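Long-range contact in CaaX farnesyltransferase beta subunit Ram1 (Aspergillus fumigatus, PDB 4L9P), which probably transfers, together with its alpha subunit, a farnesyl group from farnesyl diphosphate to the cysteine of a C-terminal CaaX motif, using a zinc ion: residues R173-Q184 and V213-D223. Residues are numbered along the deposited sequence; the frame is centred on the assembly and turned at random.
Sequences RERVISTFTAAQ and VGGEEAFKLID
Helix 173-183 and helix 216-221 run almost parallel, 11° between their directions and 9.7 Å between axes at closest approach, with Ile177 set against Ala218. At the N-terminal end Arg173 reaches along the turn that follows helix 200-213. Its chain is extended from CG to NE, which carries the guanidinium to the carbonyl of Val213. Arg173 NE donates to Val213 O at 2.8 Å; the acceptor lies in the guanidinium plane, but the donor stands above the carbonyl plane. NH2 adds a weak bond to the same oxygen. Gly215 CA sits 3.8 Å above the Arg173 guanidinium, over the centre of one face, where the bare glycine backbone lets the flat group lie close.

Between the two ends the contact is apolar. Val176 CG2 meets Val213 CG1 tip to tip at 3.7 Å, and both valines also pack on Leu159 of helix 151-164. Ile177 lays CG1 and CD1 along Ala218, while Leu221 crosses Ile177 obliquely, Leu221 CD2 coming to 3.9 Å from Ile177 CA.

At the C-terminal end the Gln184 amide grips the backbone with both its polar atoms, placed there by CG anti to the backbone N (chi1 -174°) and an extended chain beyond it. Gln184 NE2 donates to Leu221 O at 2.9 Å. Gln184 OE1 accepts from Asp223 N at 2.8 Å, a nearly straight bond (177°). A water bridges OE1 to Asp223 O, and the Asp223 side chain caps Ala226 N of helix 224-234.

The contact joins helix 173-183 to the short helix 216-221, which lies in sequence between helices 200-213 and 224-234 of the alpha-alpha toroid, away from the zinc and isoprenoid sites. Because Arg173 and Gln184 both bind main-chain atoms, they probably hold the turns at either end of helix 216-221, and the paired bonds of Gln184 fix its amide orientation.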
# COMPACT_ATOMS: atom_id res chain seq x y z
N ARG B 173 -14.49 24.86 -4.44
CA ARG B 173 -15.53 24.40 -3.49
C ARG B 173 -16.84 24.02 -4.18
O ARG B 173 -17.37 22.92 -3.96
CB ARG B 173 -15.86 25.44 -2.42
CG ARG B 173 -14.82 25.61 -1.43
CD ARG B 173 -15.17 26.81 -0.50
NE ARG B 173 -14.10 26.90 0.48
CZ ARG B 173 -14.02 27.84 1.38
NH1 ARG B 173 -14.95 28.81 1.38
NH2 ARG B 173 -13.01 27.79 2.23
N GLU B 174 -17.35 24.90 -5.03
CA GLU B 174 -18.63 24.60 -5.65
C GLU B 174 -18.60 23.38 -6.55
O GLU B 174 -19.56 22.58 -6.56
CB GLU B 174 -19.16 25.82 -6.42
CG GLU B 174 -19.57 26.91 -5.47
CD GLU B 174 -20.26 28.12 -6.16
OE1 GLU B 174 -20.55 28.10 -7.40
OE2 GLU B 174 -20.48 29.12 -5.43
N ARG B 175 -17.53 23.22 -7.33
CA ARG B 175 -17.47 22.08 -8.23
C ARG B 175 -17.25 20.79 -7.44
O ARG B 175 -17.73 19.75 -7.84
CB ARG B 175 -16.38 22.27 -9.25
CG ARG B 175 -16.67 23.46 -10.14
CD ARG B 175 -15.63 23.59 -11.24
NE ARG B 175 -15.81 22.52 -12.21
CZ ARG B 175 -14.95 22.25 -13.20
NH1 ARG B 175 -13.83 22.96 -13.34
NH2 ARG B 175 -15.19 21.23 -14.02
N VAL B 176 -16.51 20.84 -6.33
CA VAL B 176 -16.39 19.65 -5.47
C VAL B 176 -17.77 19.25 -4.89
O VAL B 176 -18.15 18.07 -4.87
CB VAL B 176 -15.37 19.90 -4.35
CG1 VAL B 176 -15.53 18.88 -3.20
CG2 VAL B 176 -13.97 19.86 -4.93
N ILE B 177 -18.52 20.26 -4.43
CA ILE B 177 -19.87 20.00 -3.91
C ILE B 177 -20.76 19.34 -4.96
O ILE B 177 -21.45 18.36 -4.68
CB ILE B 177 -20.51 21.29 -3.32
CG1 ILE B 177 -19.73 21.74 -2.09
CG2 ILE B 177 -21.98 21.07 -2.97
CD1 ILE B 177 -20.01 23.16 -1.66
N SER B 178 -20.75 19.89 -6.17
CA SER B 178 -21.52 19.35 -7.30
C SER B 178 -21.14 17.87 -7.50
O SER B 178 -22.01 17.00 -7.59
CB SER B 178 -21.16 20.13 -8.56
OG SER B 178 -21.86 19.61 -9.66
N THR B 179 -19.83 17.61 -7.56
CA THR B 179 -19.35 16.29 -7.86
C THR B 179 -19.77 15.29 -6.79
O THR B 179 -20.23 14.21 -7.10
CB THR B 179 -17.78 16.28 -7.94
OG1 THR B 179 -17.36 17.23 -8.93
CG2 THR B 179 -17.26 14.90 -8.30
N PHE B 180 -19.59 15.63 -5.52
CA PHE B 180 -19.78 14.59 -4.47
C PHE B 180 -21.24 14.49 -4.01
O PHE B 180 -21.66 13.49 -3.44
CB PHE B 180 -18.79 14.80 -3.32
CG PHE B 180 -17.38 14.54 -3.76
CD1 PHE B 180 -17.11 13.37 -4.47
CD2 PHE B 180 -16.35 15.42 -3.54
CE1 PHE B 180 -15.83 13.11 -4.94
CE2 PHE B 180 -15.11 15.17 -3.99
CZ PHE B 180 -14.82 14.04 -4.72
N THR B 181 -22.04 15.53 -4.25
CA THR B 181 -23.46 15.43 -3.88
C THR B 181 -24.12 14.31 -4.63
O THR B 181 -24.89 13.53 -4.09
CB THR B 181 -24.17 16.77 -4.18
OG1 THR B 181 -23.70 17.72 -3.23
CG2 THR B 181 -25.69 16.62 -3.99
N ALA B 182 -23.78 14.22 -5.90
CA ALA B 182 -24.28 13.20 -6.78
C ALA B 182 -23.77 11.77 -6.45
O ALA B 182 -24.44 10.78 -6.75
CB ALA B 182 -23.86 13.60 -8.20
N ALA B 183 -22.59 11.67 -5.85
CA ALA B 183 -21.97 10.37 -5.61
C ALA B 183 -22.32 9.81 -4.23
O ALA B 183 -21.98 8.66 -3.93
CB ALA B 183 -20.48 10.48 -5.74
N GLN B 184 -22.94 10.65 -3.38
CA GLN B 184 -23.33 10.19 -2.04
C GLN B 184 -24.61 9.40 -2.05
O GLN B 184 -25.62 9.85 -2.62
CB GLN B 184 -23.49 11.39 -1.10
CG GLN B 184 -23.75 10.95 0.34
CD GLN B 184 -23.67 12.08 1.31
OE1 GLN B 184 -23.18 11.89 2.42
NE2 GLN B 184 -24.13 13.27 0.93
N VAL B 213 -10.70 21.73 0.02
CA VAL B 213 -11.37 22.96 -0.42
C VAL B 213 -11.95 23.73 0.74
O VAL B 213 -12.04 24.98 0.69
CB VAL B 213 -12.45 22.72 -1.57
CG1 VAL B 213 -11.83 22.05 -2.80
CG2 VAL B 213 -13.67 21.90 -1.08
N GLY B 214 -12.35 23.03 1.80
CA GLY B 214 -12.88 23.69 3.00
C GLY B 214 -14.24 24.31 2.83
O GLY B 214 -14.91 24.14 1.79
N GLY B 215 -14.67 25.01 3.88
CA GLY B 215 -15.90 25.77 3.89
C GLY B 215 -17.05 24.98 4.45
O GLY B 215 -17.18 23.78 4.21
N GLU B 216 -17.96 25.68 5.13
CA GLU B 216 -19.11 25.04 5.76
C GLU B 216 -20.02 24.32 4.76
O GLU B 216 -20.55 23.24 5.06
CB GLU B 216 -19.90 26.09 6.57
CG GLU B 216 -21.12 25.60 7.28
CD GLU B 216 -21.79 26.72 8.10
OE1 GLU B 216 -21.20 27.84 8.17
OE2 GLU B 216 -22.89 26.49 8.66
N GLU B 217 -20.20 24.87 3.57
CA GLU B 217 -21.09 24.23 2.61
C GLU B 217 -20.60 22.87 2.17
O GLU B 217 -21.36 21.88 2.09
CB GLU B 217 -21.38 25.14 1.42
CG GLU B 217 -22.09 26.43 1.90
CD GLU B 217 -23.39 26.17 2.67
OE1 GLU B 217 -24.24 25.37 2.17
OE2 GLU B 217 -23.59 26.75 3.77
N ALA B 218 -19.29 22.79 1.94
CA ALA B 218 -18.72 21.51 1.57
C ALA B 218 -18.81 20.54 2.75
O ALA B 218 -19.11 19.34 2.55
CB ALA B 218 -17.27 21.67 1.12
N PHE B 219 -18.50 21.01 3.96
CA PHE B 219 -18.54 20.10 5.12
C PHE B 219 -19.98 19.59 5.35
O PHE B 219 -20.22 18.44 5.74
CB PHE B 219 -18.08 20.79 6.40
CG PHE B 219 -16.62 21.19 6.41
CD1 PHE B 219 -15.70 20.72 5.48
CD2 PHE B 219 -16.15 22.05 7.40
CE1 PHE B 219 -14.32 21.11 5.55
CE2 PHE B 219 -14.81 22.42 7.46
CZ PHE B 219 -13.91 21.99 6.53
N LYS B 220 -20.94 20.47 5.09
CA LYS B 220 -22.36 20.14 5.30
C LYS B 220 -22.90 19.11 4.31
O LYS B 220 -23.93 18.51 4.56
CB LYS B 220 -23.22 21.42 5.24
CG LYS B 220 -23.16 22.20 6.53
CD LYS B 220 -23.77 23.60 6.38
CE LYS B 220 -25.09 23.65 5.72
NZ LYS B 220 -25.52 25.11 5.83
N LEU B 221 -22.22 18.88 3.19
CA LEU B 221 -22.80 17.99 2.21
C LEU B 221 -22.86 16.56 2.74
O LEU B 221 -23.76 15.78 2.43
CB LEU B 221 -22.05 18.13 0.90
CG LEU B 221 -20.80 17.35 0.59
CD1 LEU B 221 -21.20 15.91 0.18
CD2 LEU B 221 -20.10 18.04 -0.55
N ILE B 222 -21.86 16.20 3.54
CA ILE B 222 -21.78 14.83 4.04
C ILE B 222 -22.90 14.49 5.03
O ILE B 222 -23.09 15.20 6.00
CB ILE B 222 -20.43 14.58 4.72
CG1 ILE B 222 -19.25 14.95 3.79
CG2 ILE B 222 -20.41 13.11 5.28
CD1 ILE B 222 -17.88 15.24 4.50
N ASP B 223 -23.61 13.37 4.80
CA ASP B 223 -24.57 12.88 5.79
C ASP B 223 -23.77 12.04 6.79
O ASP B 223 -23.45 10.89 6.54
CB ASP B 223 -25.70 12.06 5.12
CG ASP B 223 -26.76 11.58 6.12
OD1 ASP B 223 -26.50 11.49 7.35
OD2 ASP B 223 -27.89 11.30 5.68
O HOH W 1 -22.81 9.65 3.99